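Local atomic coordinates of nicotinamide-nucleotide adenylyltransferase NadR family / Ribosylnicotinamide kinase (Lactococcus lactis subsp. cremoris, PDB entry 6GYE), a protein that probably phosphorylates nicotinamide riboside and may adenylylate the resulting mononucleotide, so feeding the vitamin into NAD+ synthesis. Residues A[179-184]-A[293-298]; A[202-207]-A[253-258]. All blocks are in the same frame, centred on the assembly; numbering follows the deposited sequence.

Contact 1: A[179-184]-A[293-298]; sequences FSKVVT and RMDLIL. With NNR (Nicotinamide riboside), chain I.
Thr-184, Asp-295 and Val-182 bury the most surface of any residues where 179-184 runs alongside 293-298, together nearly half of it. Asp-295 reaches across with its carboxylate: OD2 takes the amide N of Val-182 at 2.8 Å through its anti lone pair, so the side chain does the work of a backbone carbonyl just where regular strand pairing has not yet begun. A short acid suits this place, because with CG anti to its own carbonyl carbon (chi1 -61°) the carboxylate is turned back alongside the neighbouring chain, towards Val-182 N. The methylene CD of Lys-181 packs on Asp-295 CG at 3.7 Å, the two side chains crossing nearly at right angles. The carbonyl of Val-182 answers Asp-295 with a forked bond, gripped by Asp-295 N at 2.9 Å and, at greater length, by Leu-296 N at 3.3 Å. The branched side chain of Val-182 sits with CB against Arg-293 O (3.3 Å).

Beyond this fork the chains become parallel neighbours in the core sheet of a P-loop NTPase-type kinase domain, Val-183 pairing with Leu-296 and Thr-184 with Ile-297. Thr-184 N donates to Leu-296 O at 3.0 Å, and Thr-184 O receives Leu-298 N. On one face Val-183 CG1 touches both Leu-296 CD2 and Leu-298 CD1, and the two leucines pack in turn on helix 358-370. On the other, Thr-184 OG1 lies 3.4 Å from Met-294 SD, buried without a polar partner in the model. Arg-293, hydrogen-bonded through NH1 to Ala-290, lays its guanidinium face towards the riboside, with NH2 3.3 Å from O5R of nicotinamide riboside.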
loop_
_atom_site.group_PDB
_atom_site.type_symbol
_atom_site.label_atom_id
_atom_site.label_comp_id
_atom_site.label_asym_id
_atom_site.label_seq_id
_atom_site.Cartn_x
_atom_site.Cartn_y
_atom_site.Cartn_z
ATOM N N PHE A 179 1.191 2.743 2.042
ATOM C CA PHE A 179 1.908 3.487 3.080
ATOM C C PHE A 179 1.907 2.778 4.421
ATOM O O PHE A 179 2.416 3.325 5.405
ATOM C CB PHE A 179 1.314 4.884 3.246
ATOM C CG PHE A 179 1.591 5.788 2.091
ATOM C CD1 PHE A 179 2.834 6.367 1.935
ATOM C CD2 PHE A 179 0.620 6.026 1.138
ATOM C CE1 PHE A 179 3.093 7.189 0.853
ATOM C CE2 PHE A 179 0.877 6.842 0.054
ATOM C CZ PHE A 179 2.104 7.423 -0.091
ATOM N N SER A 180 1.308 1.596 4.490
ATOM C CA SER A 180 1.154 0.913 5.761
ATOM C C SER A 180 2.497 0.389 6.257
ATOM O O SER A 180 3.330 -0.072 5.473
ATOM C CB SER A 180 0.147 -0.229 5.616
ATOM O OG SER A 180 -0.049 -0.804 6.876
ATOM N N LYS A 181 2.723 0.506 7.563
ATOM C CA LYS A 181 3.809 -0.210 8.217
ATOM C C LYS A 181 3.372 -1.637 8.546
ATOM O O LYS A 181 2.228 -1.872 8.948
ATOM C CB LYS A 181 4.220 0.532 9.487
ATOM C CG LYS A 181 5.004 1.849 9.240
ATOM C CD LYS A 181 6.440 1.574 8.942
ATOM C CE LYS A 181 7.273 2.860 8.811
ATOM N NZ LYS A 181 6.736 3.681 7.697
ATOM N N VAL A 182 4.289 -2.588 8.412
ATOM C CA VAL A 182 3.955 -4.005 8.563
ATOM C C VAL A 182 4.993 -4.659 9.475
ATOM O O VAL A 182 6.195 -4.611 9.189
ATOM C CB VAL A 182 3.887 -4.722 7.199
ATOM C CG1 VAL A 182 3.592 -6.223 7.358
ATOM C CG2 VAL A 182 2.838 -4.066 6.286
ATOM N N VAL A 183 4.525 -5.262 10.566
ATOM C CA VAL A 183 5.345 -6.025 11.506
ATOM C C VAL A 183 4.922 -7.482 11.419
ATOM O O VAL A 183 3.747 -7.798 11.637
ATOM C CB VAL A 183 5.158 -5.522 12.948
ATOM C CG1 VAL A 183 6.026 -6.320 13.915
ATOM C CG2 VAL A 183 5.417 -4.050 13.042
ATOM N N THR A 184 5.874 -8.374 11.152
ATOM C CA THR A 184 5.587 -9.798 11.026
ATOM C C THR A 184 6.310 -10.563 12.123
ATOM O O THR A 184 7.504 -10.348 12.347
ATOM C CB THR A 184 6.010 -10.328 9.651
ATOM O OG1 THR A 184 5.339 -9.594 8.621
ATOM C CG2 THR A 184 5.649 -11.807 9.523
ATOM N N ARG A 293 5.594 -7.141 1.917
ATOM C CA ARG A 293 6.281 -5.921 2.320
ATOM C C ARG A 293 6.373 -5.955 3.833
ATOM O O ARG A 293 5.352 -5.853 4.511
ATOM C CB ARG A 293 5.528 -4.669 1.864
ATOM C CG ARG A 293 4.957 -4.714 0.473
ATOM C CD ARG A 293 5.940 -4.182 -0.528
ATOM N NE ARG A 293 5.454 -4.302 -1.901
ATOM C CZ ARG A 293 5.729 -5.325 -2.703
ATOM N NH1 ARG A 293 6.477 -6.328 -2.262
ATOM N NH2 ARG A 293 5.252 -5.348 -3.941
ATOM N N MET A 294 7.584 -6.058 4.374
ATOM C CA MET A 294 7.778 -6.098 5.817
ATOM C C MET A 294 8.724 -4.991 6.251
ATOM O O MET A 294 9.773 -4.782 5.633
ATOM C CB MET A 294 8.310 -7.462 6.257
ATOM C CG MET A 294 7.261 -8.553 6.076
ATOM S SD MET A 294 7.879 -10.199 6.398
ATOM C CE MET A 294 8.958 -10.451 4.997
ATOM N N ASP A 295 8.349 -4.283 7.311
ATOM C CA ASP A 295 9.213 -3.251 7.863
ATOM C C ASP A 295 9.998 -3.751 9.056
ATOM O O ASP A 295 11.126 -3.308 9.276
ATOM C CB ASP A 295 8.392 -2.018 8.278
ATOM C CG ASP A 295 7.662 -1.387 7.111
ATOM O OD1 ASP A 295 8.305 -0.685 6.301
ATOM O OD2 ASP A 295 6.439 -1.612 6.978
ATOM N N LEU A 296 9.437 -4.697 9.796
ATOM C CA LEU A 296 10.062 -5.219 11.000
ATOM C C LEU A 296 9.673 -6.680 11.114
ATOM O O LEU A 296 8.492 -7.004 10.976
ATOM C CB LEU A 296 9.600 -4.452 12.244
ATOM C CG LEU A 296 10.011 -5.120 13.556
ATOM C CD1 LEU A 296 11.543 -5.120 13.670
ATOM C CD2 LEU A 296 9.357 -4.449 14.765
ATOM N N ILE A 297 10.658 -7.543 11.357
ATOM C CA ILE A 297 10.458 -8.976 11.512
ATOM C C ILE A 297 10.915 -9.368 12.915
ATOM O O ILE A 297 12.110 -9.299 13.233
ATOM C CB ILE A 297 11.218 -9.766 10.438
ATOM C CG1 ILE A 297 10.668 -9.422 9.048
ATOM C CG2 ILE A 297 11.121 -11.276 10.695
ATOM C CD1 ILE A 297 11.604 -9.829 7.896
ATOM N N LEU A 298 9.975 -9.788 13.749
ATOM C CA LEU A 298 10.256 -10.221 15.113
ATOM C C LEU A 298 10.377 -11.741 15.148
ATOM O O LEU A 298 9.415 -12.446 14.834
ATOM C CB LEU A 298 9.145 -9.765 16.062
ATOM C CG LEU A 298 9.053 -8.249 16.231
ATOM C CD1 LEU A 298 7.818 -7.857 16.987
ATOM C CD2 LEU A 298 10.280 -7.716 16.937
HETATM O O2R NNR I . -2.736 -7.145 -0.030
HETATM C C2R NNR I . -1.447 -6.530 -0.168
HETATM C C3R NNR I . -1.277 -5.810 -1.500
HETATM O O3R NNR I . -2.438 -5.910 -2.336
HETATM C C4R NNR I . -0.091 -6.467 -2.187
HETATM C C5R NNR I . 1.017 -5.459 -2.462
HETATM O O5R NNR I . 2.129 -6.127 -3.068
HETATM O O4R NNR I . 0.400 -7.500 -1.329
HETATM C C1R NNR I . -0.362 -7.595 -0.122
HETATM N N1 NNR I . 0.508 -7.363 1.033
HETATM C C2 NNR I . 0.946 -8.407 1.750
HETATM C C6 NNR I . 0.855 -6.111 1.358
HETATM C C5 NNR I . 1.679 -5.862 2.450
HETATM C C4 NNR I . 2.146 -6.926 3.208
HETATM C C3 NNR I . 1.773 -8.214 2.851
HETATM C C7 NNR I . 2.257 -9.389 3.646
HETATM O O7 NNR I . 1.617 -10.428 3.629
HETATM N N7 NNR I . 3.379 -9.267 4.355
#

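Contact 2: A[202-207]-A[253-258]; sequences RSINAP and QGIVFL. With NNR (Nicotinamide riboside), chain I.
Pro-207 and Phe-257 join the loop after helix 193-203 to strand 255-259, an outer strand of the parallel sheet in this P-loop NTPase-type domain. The helix ends in a Schellman motif whose C-prime residue, Asn-205, has the positive phi that asparagine tolerates well, and this turn sends Ala-206 and Pro-207 towards the strand. One direct hydrogen bond crosses the contact: Phe-257 N donates to Pro-207 O at 3.1 Å.

Apolar packing supplies most of the remaining side-chain contact. The ring edge of Phe-257 meets two aliphatic groups in its plane, with CE1 3.8 Å from Ile-204 CD1 and likewise 3.8 Å from Ala-206 CB. Ile-204 puts CG1 between its backbone N and carbonyl carbon (chi1 56°), which carries CD1 to this edge and also to Ile-255 CD1. Were Phe-257 cut back to an alanine, the methyls of Ile-204 and Ala-206 would probably lose the ring edge they rest on, opening a gap between turn and strand. Pro-207 presents its ring atom CG to Val-256 CG1 at 3.8 Å.

At the exposed margin the linkage is through water: one molecule donates to Ile-204 O at 2.7 Å and accepts from Gln-253 NE2 at 3.3 Å.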
loop_
_atom_site.group_PDB
_atom_site.type_symbol
_atom_site.label_atom_id
_atom_site.label_comp_id
_atom_site.label_asym_id
_atom_site.label_seq_id
_atom_site.Cartn_x
_atom_site.Cartn_y
_atom_site.Cartn_z
ATOM N N ARG A 202 -2.838 -5.000 20.133
ATOM C CA ARG A 202 -3.814 -4.335 20.987
ATOM C C ARG A 202 -3.181 -3.167 21.734
ATOM O O ARG A 202 -3.876 -2.204 22.070
ATOM C CB ARG A 202 -4.470 -5.350 21.932
ATOM C CG ARG A 202 -5.524 -6.210 21.199
ATOM C CD ARG A 202 -5.876 -7.494 21.926
ATOM N NE ARG A 202 -6.956 -8.198 21.243
ATOM C CZ ARG A 202 -7.273 -9.476 21.426
ATOM N NH1 ARG A 202 -6.593 -10.245 22.277
ATOM N NH2 ARG A 202 -8.289 -9.984 20.750
ATOM N N SER A 203 -1.860 -3.196 21.948
ATOM C CA SER A 203 -1.213 -2.085 22.654
ATOM C C SER A 203 -1.399 -0.767 21.917
ATOM O O SER A 203 -1.405 0.295 22.545
ATOM C CB SER A 203 0.280 -2.355 22.832
ATOM O OG SER A 203 0.500 -3.512 23.620
ATOM N N ILE A 204 -1.615 -0.804 20.605
ATOM C CA ILE A 204 -1.722 0.458 19.881
ATOM C C ILE A 204 -2.958 0.497 18.985
ATOM O O ILE A 204 -3.015 1.291 18.039
ATOM C CB ILE A 204 -0.444 0.707 19.053
ATOM C CG1 ILE A 204 -0.178 -0.473 18.102
ATOM C CG2 ILE A 204 0.763 0.939 19.967
ATOM C CD1 ILE A 204 0.911 -0.168 17.058
ATOM N N ASN A 205 -3.960 -0.339 19.278
ATOM C CA ASN A 205 -5.207 -0.359 18.518
ATOM C C ASN A 205 -4.977 -0.736 17.053
ATOM O O ASN A 205 -5.659 -0.233 16.153
ATOM C CB ASN A 205 -5.971 0.973 18.636
ATOM C CG ASN A 205 -6.611 1.148 19.983
ATOM O OD1 ASN A 205 -6.825 0.164 20.707
ATOM N ND2 ASN A 205 -7.005 2.382 20.307
ATOM N N ALA A 206 -3.984 -1.633 16.798
ATOM C CA ALA A 206 -3.682 -2.087 15.453
ATOM C C ALA A 206 -4.391 -3.400 15.142
ATOM O O ALA A 206 -4.652 -4.201 16.044
ATOM C CB ALA A 206 -2.173 -2.288 15.289
ATOM N N PRO A 207 -4.723 -3.652 13.877
ATOM C CA PRO A 207 -5.250 -4.959 13.502
ATOM C C PRO A 207 -4.111 -5.964 13.440
ATOM O O PRO A 207 -2.939 -5.607 13.329
ATOM C CB PRO A 207 -5.873 -4.724 12.114
ATOM C CG PRO A 207 -5.169 -3.580 11.572
ATOM C CD PRO A 207 -4.677 -2.735 12.724
ATOM N N GLN A 253 -4.878 1.544 11.223
ATOM C CA GLN A 253 -4.556 2.918 11.564
ATOM C C GLN A 253 -3.162 3.311 11.113
ATOM O O GLN A 253 -2.741 4.425 11.392
ATOM C CB GLN A 253 -4.704 3.159 13.076
ATOM C CG GLN A 253 -6.022 2.677 13.612
ATOM C CD GLN A 253 -6.378 3.221 14.989
ATOM O OE1 GLN A 253 -7.522 3.599 15.228
ATOM N NE2 GLN A 253 -5.415 3.244 15.897
ATOM N N GLY A 254 -2.453 2.438 10.398
ATOM C CA GLY A 254 -1.148 2.781 9.869
ATOM C C GLY A 254 -0.092 1.738 10.161
ATOM O O GLY A 254 0.993 1.761 9.570
ATOM N N ILE A 255 -0.411 0.792 11.048
ATOM C CA ILE A 255 0.499 -0.285 11.426
ATOM C C ILE A 255 -0.316 -1.566 11.558
ATOM O O ILE A 255 -1.351 -1.566 12.232
ATOM C CB ILE A 255 1.202 0.037 12.766
ATOM C CG1 ILE A 255 1.824 1.440 12.723
ATOM C CG2 ILE A 255 2.242 -1.042 13.111
ATOM C CD1 ILE A 255 2.619 1.838 13.970
ATOM N N VAL A 256 0.156 -2.672 10.956
ATOM C CA VAL A 256 -0.508 -3.965 11.123
ATOM C C VAL A 256 0.497 -5.024 11.566
ATOM O O VAL A 256 1.692 -4.948 11.266
ATOM C CB VAL A 256 -1.252 -4.432 9.848
ATOM C CG1 VAL A 256 -2.093 -3.298 9.284
ATOM C CG2 VAL A 256 -0.284 -4.942 8.830
ATOM N N PHE A 257 -0.001 -6.021 12.289
ATOM C CA PHE A 257 0.814 -7.107 12.817
ATOM C C PHE A 257 0.393 -8.415 12.166
ATOM O O PHE A 257 -0.802 -8.712 12.079
ATOM C CB PHE A 257 0.700 -7.198 14.337
ATOM C CG PHE A 257 1.336 -6.043 15.052
ATOM C CD1 PHE A 257 0.642 -4.843 15.233
ATOM C CD2 PHE A 257 2.630 -6.147 15.531
ATOM C CE1 PHE A 257 1.232 -3.756 15.882
ATOM C CE2 PHE A 257 3.235 -5.068 16.198
ATOM C CZ PHE A 257 2.528 -3.866 16.370
ATOM N N LEU A 258 1.369 -9.170 11.676
ATOM C CA LEU A 258 1.109 -10.403 10.948
ATOM C C LEU A 258 1.664 -11.592 11.721
ATOM O O LEU A 258 2.842 -11.601 12.089
ATOM C CB LEU A 258 1.729 -10.343 9.548
ATOM C CG LEU A 258 1.252 -9.194 8.658
ATOM C CD1 LEU A 258 1.888 -9.342 7.273
ATOM C CD2 LEU A 258 -0.300 -9.146 8.567
HETATM O O2R NNR I . -2.736 -7.145 -0.030
HETATM C C2R NNR I . -1.447 -6.530 -0.168
HETATM C C3R NNR I . -1.277 -5.810 -1.500
HETATM O O3R NNR I . -2.438 -5.910 -2.336
HETATM C C4R NNR I . -0.091 -6.467 -2.187
HETATM C C5R NNR I . 1.017 -5.459 -2.462
HETATM O O5R NNR I . 2.129 -6.127 -3.068
HETATM O O4R NNR I . 0.400 -7.500 -1.329
HETATM C C1R NNR I . -0.362 -7.595 -0.122
HETATM N N1 NNR I . 0.508 -7.363 1.033
HETATM C C2 NNR I . 0.946 -8.407 1.750
HETATM C C6 NNR I . 0.855 -6.111 1.358
HETATM C C5 NNR I . 1.679 -5.862 2.450
HETATM C C4 NNR I . 2.146 -6.926 3.208
HETATM C C3 NNR I . 1.773 -8.214 2.851
HETATM C C7 NNR I . 2.257 -9.389 3.646
HETATM O O7 NNR I . 1.617 -10.428 3.629
HETATM N N7 NNR I . 3.379 -9.267 4.355
HETATM O O HOH W 1 -2.511 1.773 15.463
#

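Contacts 1 and 2 lie side by side in one sheet, their centres 11 Å apart, and touch, since strands 181-187 and 255-259 are neighbours. Val-183 O probably accepts a hydrogen bond from Leu-258 N at 2.7 Å, and Lys-181 N probably donates to Gly-254 O at 2.9 Å. Strand 181-187 therefore pairs with 296-300 along one edge and 255-259 along the other. Side chains continue the seam, with Val-183 CB 3.7 Å from Phe-257 CD2 and Val-182 CG1 3.6 Å from Leu-258 CD1. Both contacts also reach the nicotinamide riboside pocket: Arg-293 of contact 1 flanks the ribose end, while Leu-258 CD1 of contact 2 is 3.3 Å from the carboxamide N7.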